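Long-range contact in excinuclease ABC, subunit A. (Deinococcus radiodurans, PDB 2VF7), which binds DNA, zinc and adenine nucleotides and, as a UvrA-family ABC protein, probably hydrolyses ATP and helps to recognise damaged DNA for excision repair: residues 33-47 with 443-457. The protein carries 1 engineered substitution. Residues are numbered along the deposited sequence; the frame is centred on the assembly and turned at random.
Sequences VPRDALVVFTGVSGS and VIRRADWLVDVGPEA. With ADP (adenosine-5'-diphosphate), chain E.
W449 lays one face of its indole against the ring of P34, whose CD sits 3.3 Å from the centroid of the W449 five-membered ring, almost on its normal: a CH-pi contact. V39 CG1 comes at the indole edge instead, near its plane. With CG anti to the backbone N (chi1 -171°), the ring is carried over to P34, and NE1 bonds S467 on the neighbouring strand. Were this tryptophan an alanine, P34 would probably lose its aromatic partner and the S467 hydroxyl its indole N-H. Further along the same face, V451 CG2 touches V33 CG1 at 3.6 Å and also meets the F41 ring off-centre. On the other face V40 CG2 presses on A447 CB at 3.5 Å, tighter than usual, while T42 CG2 and I444 meet tip to tip. T42 OG1 donates to D452 OD2 (2.6 Å) on the anti side of the carboxylate; T481 bonds that same oxygen, and S479 holds OD1, fixing this buried group. Between these two layers strands 38-42 and 449-453 run parallel, 15° apart, joined by a ladder from V40 N to W449 O through to V453 N on T42 O (2.8 Å). D448 OD1 takes L38 N at the start and is also paired with K428. At the far end the chain turns into the loop where G46 N grips ADP O2B at 2.8 Å; a water probably links V44 N to V453 O. A central parallel strand leading through a phosphate-binding loop into helix 49-69 is the Walker A (P-loop) motif, here in an ABC ATPase.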
ATOM      1  N   VAL A  33      -6.804  23.593 -18.462  1.00 54.28           N
ATOM      2  CA  VAL A  33      -5.832  22.972 -19.378  1.00 53.89           C
ATOM      3  C   VAL A  33      -6.448  21.777 -20.113  1.00 53.39           C
ATOM      4  O   VAL A  33      -7.135  20.950 -19.494  1.00 52.99           O
ATOM      5  CB  VAL A  33      -4.488  22.553 -18.658  1.00 53.33           C
ATOM      6  CG1 VAL A  33      -3.874  23.719 -17.974  1.00 53.47           C
ATOM      7  CG2 VAL A  33      -4.716  21.469 -17.648  1.00 53.65           C
ATOM      8  N   PRO A  34      -6.185  21.672 -21.430  1.00 53.48           N
ATOM      9  CA  PRO A  34      -6.752  20.577 -22.213  1.00 53.25           C
ATOM     10  C   PRO A  34      -6.202  19.216 -21.797  1.00 53.69           C
ATOM     11  O   PRO A  34      -5.040  19.097 -21.390  1.00 53.60           O
ATOM     12  CB  PRO A  34      -6.356  20.926 -23.650  1.00 53.07           C
ATOM     13  CG  PRO A  34      -5.209  21.819 -23.541  1.00 52.71           C
ATOM     14  CD  PRO A  34      -5.354  22.563 -22.261  1.00 53.35           C
ATOM     15  N   ARG A  35      -7.045  18.199 -21.862  1.00 53.85           N
ATOM     16  CA  ARG A  35      -6.568  16.845 -21.654  1.00 54.80           C
ATOM     17  C   ARG A  35      -6.317  16.321 -23.059  1.00 54.44           C
ATOM     18  O   ARG A  35      -6.762  16.956 -24.025  1.00 55.05           O
ATOM     19  CB  ARG A  35      -7.545  16.010 -20.781  1.00 54.35           C
ATOM     20  CG  ARG A  35      -8.615  15.223 -21.515  1.00 56.80           C
ATOM     21  CD  ARG A  35      -9.469  14.331 -20.557  1.00 55.31           C
ATOM     22  NE  ARG A  35     -10.019  15.120 -19.459  1.00 53.23           N
ATOM     23  CZ  ARG A  35     -11.109  15.876 -19.546  1.00 51.14           C
ATOM     24  NH1 ARG A  35     -11.795  15.933 -20.670  1.00 50.80           N
ATOM     25  NH2 ARG A  35     -11.511  16.580 -18.499  1.00 50.92           N
ATOM     26  N   ASP A  36      -5.546  15.238 -23.182  1.00 54.37           N
ATOM     27  CA  ASP A  36      -5.157  14.643 -24.494  1.00 53.87           C
ATOM     28  C   ASP A  36      -4.261  15.556 -25.321  1.00 53.71           C
ATOM     29  O   ASP A  36      -4.291  15.550 -26.555  1.00 53.62           O
ATOM     30  CB  ASP A  36      -6.377  14.183 -25.316  1.00 53.99           C
ATOM     31  CG  ASP A  36      -7.323  13.261 -24.524  1.00 54.51           C
ATOM     32  OD1 ASP A  36      -6.917  12.149 -24.132  1.00 55.76           O
ATOM     33  OD2 ASP A  36      -8.490  13.648 -24.305  1.00 55.66           O
ATOM     34  N   ALA A  37      -3.426  16.321 -24.630  1.00 53.52           N
ATOM     35  CA  ALA A  37      -2.528  17.247 -25.294  1.00 53.04           C
ATOM     36  C   ALA A  37      -1.201  17.326 -24.543  1.00 52.82           C
ATOM     37  O   ALA A  37      -1.131  16.914 -23.378  1.00 53.53           O
ATOM     38  CB  ALA A  37      -3.185  18.625 -25.410  1.00 52.72           C
ATOM     39  N   LEU A  38      -0.159  17.808 -25.231  1.00 52.11           N
ATOM     40  CA  LEU A  38       1.100  18.189 -24.620  1.00 51.69           C
ATOM     41  C   LEU A  38       0.991  19.588 -24.015  1.00 51.68           C
ATOM     42  O   LEU A  38       1.031  20.575 -24.745  1.00 51.15           O
ATOM     43  CB  LEU A  38       2.243  18.150 -25.650  1.00 52.43           C
ATOM     44  CG  LEU A  38       3.635  18.657 -25.224  1.00 51.45           C
ATOM     45  CD1 LEU A  38       4.239  17.794 -24.088  1.00 52.57           C
ATOM     46  CD2 LEU A  38       4.588  18.767 -26.397  1.00 50.62           C
ATOM     47  N   VAL A  39       0.854  19.652 -22.688  1.00 51.31           N
ATOM     48  CA  VAL A  39       0.755  20.919 -21.962  1.00 51.86           C
ATOM     49  C   VAL A  39       2.074  21.188 -21.249  1.00 52.38           C
ATOM     50  O   VAL A  39       2.552  20.351 -20.481  1.00 52.72           O
ATOM     51  CB  VAL A  39      -0.408  20.938 -20.915  1.00 51.45           C
ATOM     52  CG1 VAL A  39      -0.546  22.323 -20.289  1.00 52.00           C
ATOM     53  CG2 VAL A  39      -1.713  20.554 -21.544  1.00 51.77           C
ATOM     54  N   VAL A  40       2.660  22.353 -21.510  1.00 52.75           N
ATOM     55  CA  VAL A  40       3.938  22.736 -20.900  1.00 52.88           C
ATOM     56  C   VAL A  40       3.711  23.863 -19.898  1.00 52.85           C
ATOM     57  O   VAL A  40       3.028  24.824 -20.196  1.00 52.96           O
ATOM     58  CB  VAL A  40       5.001  23.114 -21.987  1.00 53.40           C
ATOM     59  CG1 VAL A  40       6.291  23.570 -21.362  1.00 53.38           C
ATOM     60  CG2 VAL A  40       5.295  21.919 -22.877  1.00 52.68           C
ATOM     61  N   PHE A  41       4.253  23.706 -18.696  1.00 53.41           N
ATOM     62  CA  PHE A  41       4.160  24.704 -17.642  1.00 54.00           C
ATOM     63  C   PHE A  41       5.472  25.469 -17.601  1.00 54.26           C
ATOM     64  O   PHE A  41       6.538  24.862 -17.466  1.00 54.74           O
ATOM     65  CB  PHE A  41       3.861  24.029 -16.291  1.00 53.91           C
ATOM     66  CG  PHE A  41       2.497  23.345 -16.238  1.00 53.99           C
ATOM     67  CD1 PHE A  41       1.425  23.956 -15.613  1.00 53.81           C
ATOM     68  CD2 PHE A  41       2.293  22.098 -16.844  1.00 54.97           C
ATOM     69  CE1 PHE A  41       0.158  23.331 -15.573  1.00 54.86           C
ATOM     70  CE2 PHE A  41       1.035  21.477 -16.831  1.00 54.96           C
ATOM     71  CZ  PHE A  41      -0.031  22.097 -16.174  1.00 55.18           C
ATOM     72  N   THR A  42       5.399  26.794 -17.745  1.00 54.17           N
ATOM     73  CA  THR A  42       6.611  27.614 -17.918  1.00 53.89           C
ATOM     74  C   THR A  42       6.692  28.871 -17.040  1.00 53.66           C
ATOM     75  O   THR A  42       5.718  29.257 -16.394  1.00 53.73           O
ATOM     76  CB  THR A  42       6.860  27.984 -19.403  1.00 53.79           C
ATOM     77  OG1 THR A  42       5.999  29.059 -19.788  1.00 53.08           O
ATOM     78  CG2 THR A  42       6.618  26.787 -20.310  1.00 53.78           C
ATOM     79  N   GLY A  43       7.864  29.503 -17.023  1.00 53.12           N
ATOM     80  CA  GLY A  43       8.097  30.670 -16.188  1.00 52.72           C
ATOM     81  C   GLY A  43       9.365  30.508 -15.365  1.00 52.41           C
ATOM     82  O   GLY A  43       9.922  29.411 -15.315  1.00 52.39           O
ATOM     83  N   VAL A  44       9.817  31.589 -14.719  1.00 51.84           N
ATOM     84  CA  VAL A  44      11.092  31.571 -13.980  1.00 51.85           C
ATOM     85  C   VAL A  44      11.056  30.558 -12.851  1.00 51.92           C
ATOM     86  O   VAL A  44       9.992  30.039 -12.502  1.00 53.23           O
ATOM     87  CB  VAL A  44      11.546  32.980 -13.461  1.00 51.18           C
ATOM     88  CG1 VAL A  44      11.781  33.940 -14.619  1.00 51.14           C
ATOM     89  CG2 VAL A  44      10.546  33.551 -12.481  1.00 52.03           C
ATOM     90  N   SER A  45      12.222  30.242 -12.307  1.00 52.34           N
ATOM     91  CA  SER A  45      12.312  29.282 -11.226  1.00 52.34           C
ATOM     92  C   SER A  45      11.822  29.965  -9.976  1.00 52.12           C
ATOM     93  O   SER A  45      12.076  31.142  -9.770  1.00 52.03           O
ATOM     94  CB  SER A  45      13.750  28.801 -11.052  1.00 52.30           C
ATOM     95  OG  SER A  45      14.538  29.834 -10.526  1.00 53.56           O
ATOM     96  N   GLY A  46      11.093  29.223  -9.162  1.00 52.24           N
ATOM     97  CA  GLY A  46      10.502  29.772  -7.959  1.00 51.44           C
ATOM     98  C   GLY A  46       9.190  30.460  -8.229  1.00 51.07           C
ATOM     99  O   GLY A  46       8.545  30.912  -7.294  1.00 50.69           O
ATOM    100  N   SER A  47       8.786  30.530  -9.499  1.00 50.80           N
ATOM    101  CA  SER A  47       7.512  31.170  -9.869  1.00 50.97           C
ATOM    102  C   SER A  47       6.252  30.402  -9.424  1.00 50.96           C
ATOM    103  O   SER A  47       5.210  31.017  -9.184  1.00 51.48           O
ATOM    104  CB  SER A  47       7.450  31.479 -11.384  1.00 51.07           C
ATOM    105  OG  SER A  47       6.963  30.376 -12.135  1.00 50.72           O
ATOM    106  N   VAL A 443      11.060  22.810 -26.885  1.00 58.68           N
ATOM    107  CA  VAL A 443       9.891  22.040 -26.462  1.00 58.65           C
ATOM    108  C   VAL A 443       8.676  22.950 -26.281  1.00 59.15           C
ATOM    109  O   VAL A 443       7.622  22.705 -26.878  1.00 59.99           O
ATOM    110  CB  VAL A 443      10.133  21.232 -25.163  1.00 58.91           C
ATOM    111  CG1 VAL A 443       8.823  20.526 -24.713  1.00 57.98           C
ATOM    112  CG2 VAL A 443      11.293  20.221 -25.334  1.00 56.98           C
ATOM    113  N   ILE A 444       8.823  23.995 -25.464  1.00 58.89           N
ATOM    114  CA  ILE A 444       7.797  25.032 -25.326  1.00 58.53           C
ATOM    115  C   ILE A 444       7.156  25.398 -26.675  1.00 58.58           C
ATOM    116  O   ILE A 444       5.937  25.430 -26.792  1.00 59.01           O
ATOM    117  CB  ILE A 444       8.367  26.289 -24.619  1.00 58.27           C
ATOM    118  CG1 ILE A 444       8.885  25.918 -23.230  1.00 58.56           C
ATOM    119  CG2 ILE A 444       7.303  27.368 -24.491  1.00 57.59           C
ATOM    120  CD1 ILE A 444       9.802  26.951 -22.613  1.00 58.92           C
ATOM    121  N   ARG A 445       7.981  25.638 -27.693  1.00 58.85           N
ATOM    122  CA  ARG A 445       7.525  25.993 -29.051  1.00 59.06           C
ATOM    123  C   ARG A 445       6.637  24.926 -29.735  1.00 58.56           C
ATOM    124  O   ARG A 445       5.825  25.248 -30.591  1.00 58.72           O
ATOM    125  CB  ARG A 445       8.740  26.294 -29.926  1.00 58.68           C
ATOM    126  CG  ARG A 445       8.541  27.328 -31.024  1.00 59.92           C
ATOM    127  CD  ARG A 445       9.898  27.744 -31.648  1.00 60.69           C
ATOM    128  NE  ARG A 445      10.418  29.013 -31.117  1.00 62.74           N
ATOM    129  CZ  ARG A 445      11.595  29.174 -30.511  1.00 63.26           C
ATOM    130  NH1 ARG A 445      12.438  28.153 -30.356  1.00 62.20           N
ATOM    131  NH2 ARG A 445      11.939  30.383 -30.076  1.00 64.23           N
ATOM    132  N   ARG A 446       6.788  23.663 -29.362  1.00 58.46           N
ATOM    133  CA  ARG A 446       6.071  22.586 -30.055  1.00 58.47           C
ATOM    134  C   ARG A 446       4.819  22.088 -29.307  1.00 58.13           C
ATOM    135  O   ARG A 446       4.087  21.211 -29.790  1.00 58.40           O
ATOM    136  CB  ARG A 446       7.033  21.442 -30.380  1.00 58.29           C
ATOM    137  CG  ARG A 446       8.062  21.831 -31.458  1.00 60.14           C
ATOM    138  CD  ARG A 446       7.555  21.529 -32.868  1.00 61.99           C
ATOM    139  NE  ARG A 446       7.382  20.086 -33.025  1.00 63.45           N
ATOM    140  CZ  ARG A 446       8.285  19.276 -33.569  1.00 64.04           C
ATOM    141  NH1 ARG A 446       9.425  19.767 -34.047  1.00 64.02           N
ATOM    142  NH2 ARG A 446       8.041  17.975 -33.650  1.00 64.23           N
ATOM    143  N   ALA A 447       4.582  22.666 -28.136  1.00 56.96           N
ATOM    144  CA  ALA A 447       3.502  22.260 -27.264  1.00 56.02           C
ATOM    145  C   ALA A 447       2.123  22.681 -27.787  1.00 55.51           C
ATOM    146  O   ALA A 447       1.993  23.718 -28.434  1.00 55.41           O
ATOM    147  CB  ALA A 447       3.739  22.816 -25.860  1.00 55.84           C
ATOM    148  N   ASP A 448       1.105  21.867 -27.488  1.00 54.52           N
ATOM    149  CA  ASP A 448      -0.275  22.135 -27.878  1.00 53.67           C
ATOM    150  C   ASP A 448      -0.819  23.335 -27.090  1.00 53.48           C
ATOM    151  O   ASP A 448      -1.551  24.165 -27.628  1.00 53.73           O
ATOM    152  CB  ASP A 448      -1.156  20.895 -27.637  1.00 53.41           C
ATOM    153  CG  ASP A 448      -0.784  19.699 -28.542  1.00 53.19           C
ATOM    154  OD1 ASP A 448      -0.669  18.551 -28.041  1.00 51.83           O
ATOM    155  OD2 ASP A 448      -0.627  19.898 -29.755  1.00 51.28           O
ATOM    156  N   TRP A 449      -0.443  23.417 -25.818  1.00 52.58           N
ATOM    157  CA  TRP A 449      -0.948  24.429 -24.898  1.00 51.77           C
ATOM    158  C   TRP A 449       0.178  24.783 -23.917  1.00 52.24           C
ATOM    159  O   TRP A 449       1.079  23.965 -23.656  1.00 51.70           O
ATOM    160  CB  TRP A 449      -2.143  23.834 -24.150  1.00 50.59           C
ATOM    161  CG  TRP A 449      -2.993  24.743 -23.279  1.00 48.73           C
ATOM    162  CD1 TRP A 449      -2.823  24.986 -21.950  1.00 48.70           C
ATOM    163  CD2 TRP A 449      -4.202  25.427 -23.656  1.00 47.20           C
ATOM    164  NE1 TRP A 449      -3.815  25.810 -21.482  1.00 47.78           N
ATOM    165  CE2 TRP A 449      -4.684  26.085 -22.507  1.00 46.84           C
ATOM    166  CE3 TRP A 449      -4.911  25.560 -24.857  1.00 47.05           C
ATOM    167  CZ2 TRP A 449      -5.829  26.877 -22.521  1.00 47.20           C
ATOM    168  CZ3 TRP A 449      -6.049  26.351 -24.874  1.00 48.52           C
ATOM    169  CH2 TRP A 449      -6.494  27.006 -23.710  1.00 48.60           C
ATOM    170  N   LEU A 450       0.142  26.001 -23.379  1.00 52.70           N
ATOM    171  CA  LEU A 450       1.111  26.363 -22.359  1.00 53.23           C
ATOM    172  C   LEU A 450       0.556  27.213 -21.229  1.00 53.21           C
ATOM    173  O   LEU A 450      -0.290  28.059 -21.440  1.00 53.36           O
ATOM    174  CB  LEU A 450       2.371  26.970 -22.998  1.00 53.30           C
ATOM    175  CG  LEU A 450       2.648  28.453 -23.076  1.00 54.00           C
ATOM    176  CD1 LEU A 450       3.040  29.019 -21.708  1.00 55.73           C
ATOM    177  CD2 LEU A 450       3.771  28.650 -24.078  1.00 53.38           C
ATOM    178  N   VAL A 451       1.034  26.952 -20.020  1.00 53.78           N
ATOM    179  CA  VAL A 451       0.666  27.723 -18.833  1.00 53.75           C
ATOM    180  C   VAL A 451       1.893  28.472 -18.286  1.00 54.14           C
ATOM    181  O   VAL A 451       2.815  27.847 -17.742  1.00 53.60           O
ATOM    182  CB  VAL A 451       0.102  26.811 -17.727  1.00 53.62           C
ATOM    183  CG1 VAL A 451      -0.532  27.640 -16.631  1.00 52.63           C
ATOM    184  CG2 VAL A 451      -0.903  25.783 -18.304  1.00 53.24           C
ATOM    185  N   ASP A 452       1.896  29.801 -18.435  1.00 54.39           N
ATOM    186  CA  ASP A 452       3.014  30.634 -17.959  1.00 54.73           C
ATOM    187  C   ASP A 452       2.686  31.238 -16.605  1.00 54.91           C
ATOM    188  O   ASP A 452       1.691  31.961 -16.447  1.00 54.86           O
ATOM    189  CB  ASP A 452       3.397  31.731 -18.975  1.00 54.42           C
ATOM    190  CG  ASP A 452       4.833  32.236 -18.790  1.00 54.61           C
ATOM    191  OD1 ASP A 452       5.033  33.473 -18.655  1.00 53.54           O
ATOM    192  OD2 ASP A 452       5.775  31.402 -18.791  1.00 52.91           O
ATOM    193  N   VAL A 453       3.546  30.936 -15.639  1.00 55.21           N
ATOM    194  CA  VAL A 453       3.308  31.235 -14.233  1.00 55.45           C
ATOM    195  C   VAL A 453       4.190  32.401 -13.717  1.00 55.89           C
ATOM    196  O   VAL A 453       5.392  32.466 -13.992  1.00 55.16           O
ATOM    197  CB  VAL A 453       3.503  29.958 -13.349  1.00 54.98           C
ATOM    198  CG1 VAL A 453       3.395  30.283 -11.892  1.00 54.96           C
ATOM    199  CG2 VAL A 453       2.480  28.885 -13.692  1.00 55.43           C
ATOM    200  N   GLY A 454       3.537  33.317 -12.998  1.00 56.77           N
ATOM    201  CA  GLY A 454       4.145  34.347 -12.160  1.00 57.37           C
ATOM    202  C   GLY A 454       4.888  35.382 -12.951  1.00 58.45           C
ATOM    203  O   GLY A 454       5.491  35.055 -13.993  1.00 59.94           O
ATOM    204  N   PRO A 455       4.874  36.646 -12.485  1.00 57.82           N
ATOM    205  CA  PRO A 455       5.846  37.522 -13.115  1.00 57.33           C
ATOM    206  C   PRO A 455       7.255  37.034 -12.745  1.00 57.26           C
ATOM    207  O   PRO A 455       8.037  36.686 -13.628  1.00 57.07           O
ATOM    208  CB  PRO A 455       5.546  38.912 -12.510  1.00 57.38           C
ATOM    209  CG  PRO A 455       4.312  38.783 -11.737  1.00 57.21           C
ATOM    210  CD  PRO A 455       4.078  37.324 -11.452  1.00 57.94           C
ATOM    211  N   GLU A 456       7.531  36.963 -11.437  1.00 57.39           N
ATOM    212  CA  GLU A 456       8.864  36.657 -10.892  1.00 57.73           C
ATOM    213  C   GLU A 456       8.825  35.418  -9.966  1.00 57.32           C
ATOM    214  O   GLU A 456       7.968  34.531 -10.123  1.00 56.89           O
ATOM    215  CB  GLU A 456       9.456  37.890 -10.163  1.00 57.57           C
ATOM    216  CG  GLU A 456       9.368  39.222 -10.934  1.00 58.22           C
ATOM    217  CD  GLU A 456       9.986  40.439 -10.193  1.00 59.40           C
ATOM    218  OE1 GLU A 456      11.230  40.631 -10.236  1.00 61.48           O
ATOM    219  OE2 GLU A 456       9.220  41.236  -9.597  1.00 60.97           O
ATOM    220  N   ALA A 457       9.753  35.355  -9.010  1.00 57.10           N
ATOM    221  CA  ALA A 457       9.852  34.216  -8.103  1.00 57.21           C
ATOM    222  C   ALA A 457       9.244  34.507  -6.729  1.00 57.56           C
ATOM    223  O   ALA A 457       9.294  35.639  -6.246  1.00 58.21           O
ATOM    224  CB  ALA A 457      11.307  33.760  -7.979  1.00 56.68           C
TER
HETATM  225  PB  ADP E 902       9.146  26.402  -9.866  1.00 43.47           P
HETATM  226  O1B ADP E 902       8.901  27.326 -11.024  1.00 47.23           O
HETATM  227  O2B ADP E 902      10.536  26.487  -9.310  1.00 45.01           O
HETATM  228  O3B ADP E 902       8.723  24.976 -10.167  1.00 46.30           O
HETATM  229  PA  ADP E 902       8.201  26.187  -7.243  1.00 39.89           P
HETATM  230  O1A ADP E 902       9.417  25.263  -7.144  1.00 37.11           O
HETATM  231  O2A ADP E 902       6.844  25.625  -6.976  1.00 42.67           O
HETATM  232  O3A ADP E 902       8.188  26.922  -8.669  1.00 40.97           O
HETATM  233  O5' ADP E 902       8.422  27.338  -6.140  1.00 41.35           O
HETATM  234  C5' ADP E 902       7.385  28.154  -5.589  1.00 39.25           C
HETATM  235  C4' ADP E 902       7.502  28.117  -4.074  1.00 39.34           C
HETATM  236  O4' ADP E 902       7.142  26.805  -3.626  1.00 39.71           O
HETATM  237  C3' ADP E 902       8.902  28.382  -3.521  1.00 39.63           C
HETATM  238  O3' ADP E 902       8.838  29.203  -2.328  1.00 36.89           O
HETATM  239  C2' ADP E 902       9.399  26.978  -3.208  1.00 39.03           C
HETATM  240  O2' ADP E 902      10.442  26.940  -2.240  1.00 39.62           O
HETATM  241  C1' ADP E 902       8.127  26.282  -2.739  1.00 39.55           C
HETATM  242  N9  ADP E 902       8.160  24.815  -2.897  1.00 39.48           N
HETATM  243  C8  ADP E 902       8.279  24.158  -4.071  1.00 39.84           C
HETATM  244  N7  ADP E 902       8.292  22.821  -3.914  1.00 37.04           N
HETATM  245  C5  ADP E 902       8.164  22.612  -2.589  1.00 38.64           C
HETATM  246  C6  ADP E 902       8.063  21.417  -1.735  1.00 38.51           C
HETATM  247  N6  ADP E 902       8.143  20.176  -2.284  1.00 40.16           N
HETATM  248  N1  ADP E 902       7.922  21.610  -0.413  1.00 40.37           N
HETATM  249  C2  ADP E 902       7.848  22.839   0.149  1.00 39.14           C
HETATM  250  N3  ADP E 902       7.918  23.968  -0.569  1.00 40.30           N
HETATM  251  C4  ADP E 902       8.067  23.918  -1.923  1.00 39.63           C
HETATM  252  O   HOH W   1       7.960  33.457 -14.923  1.00 38.43           O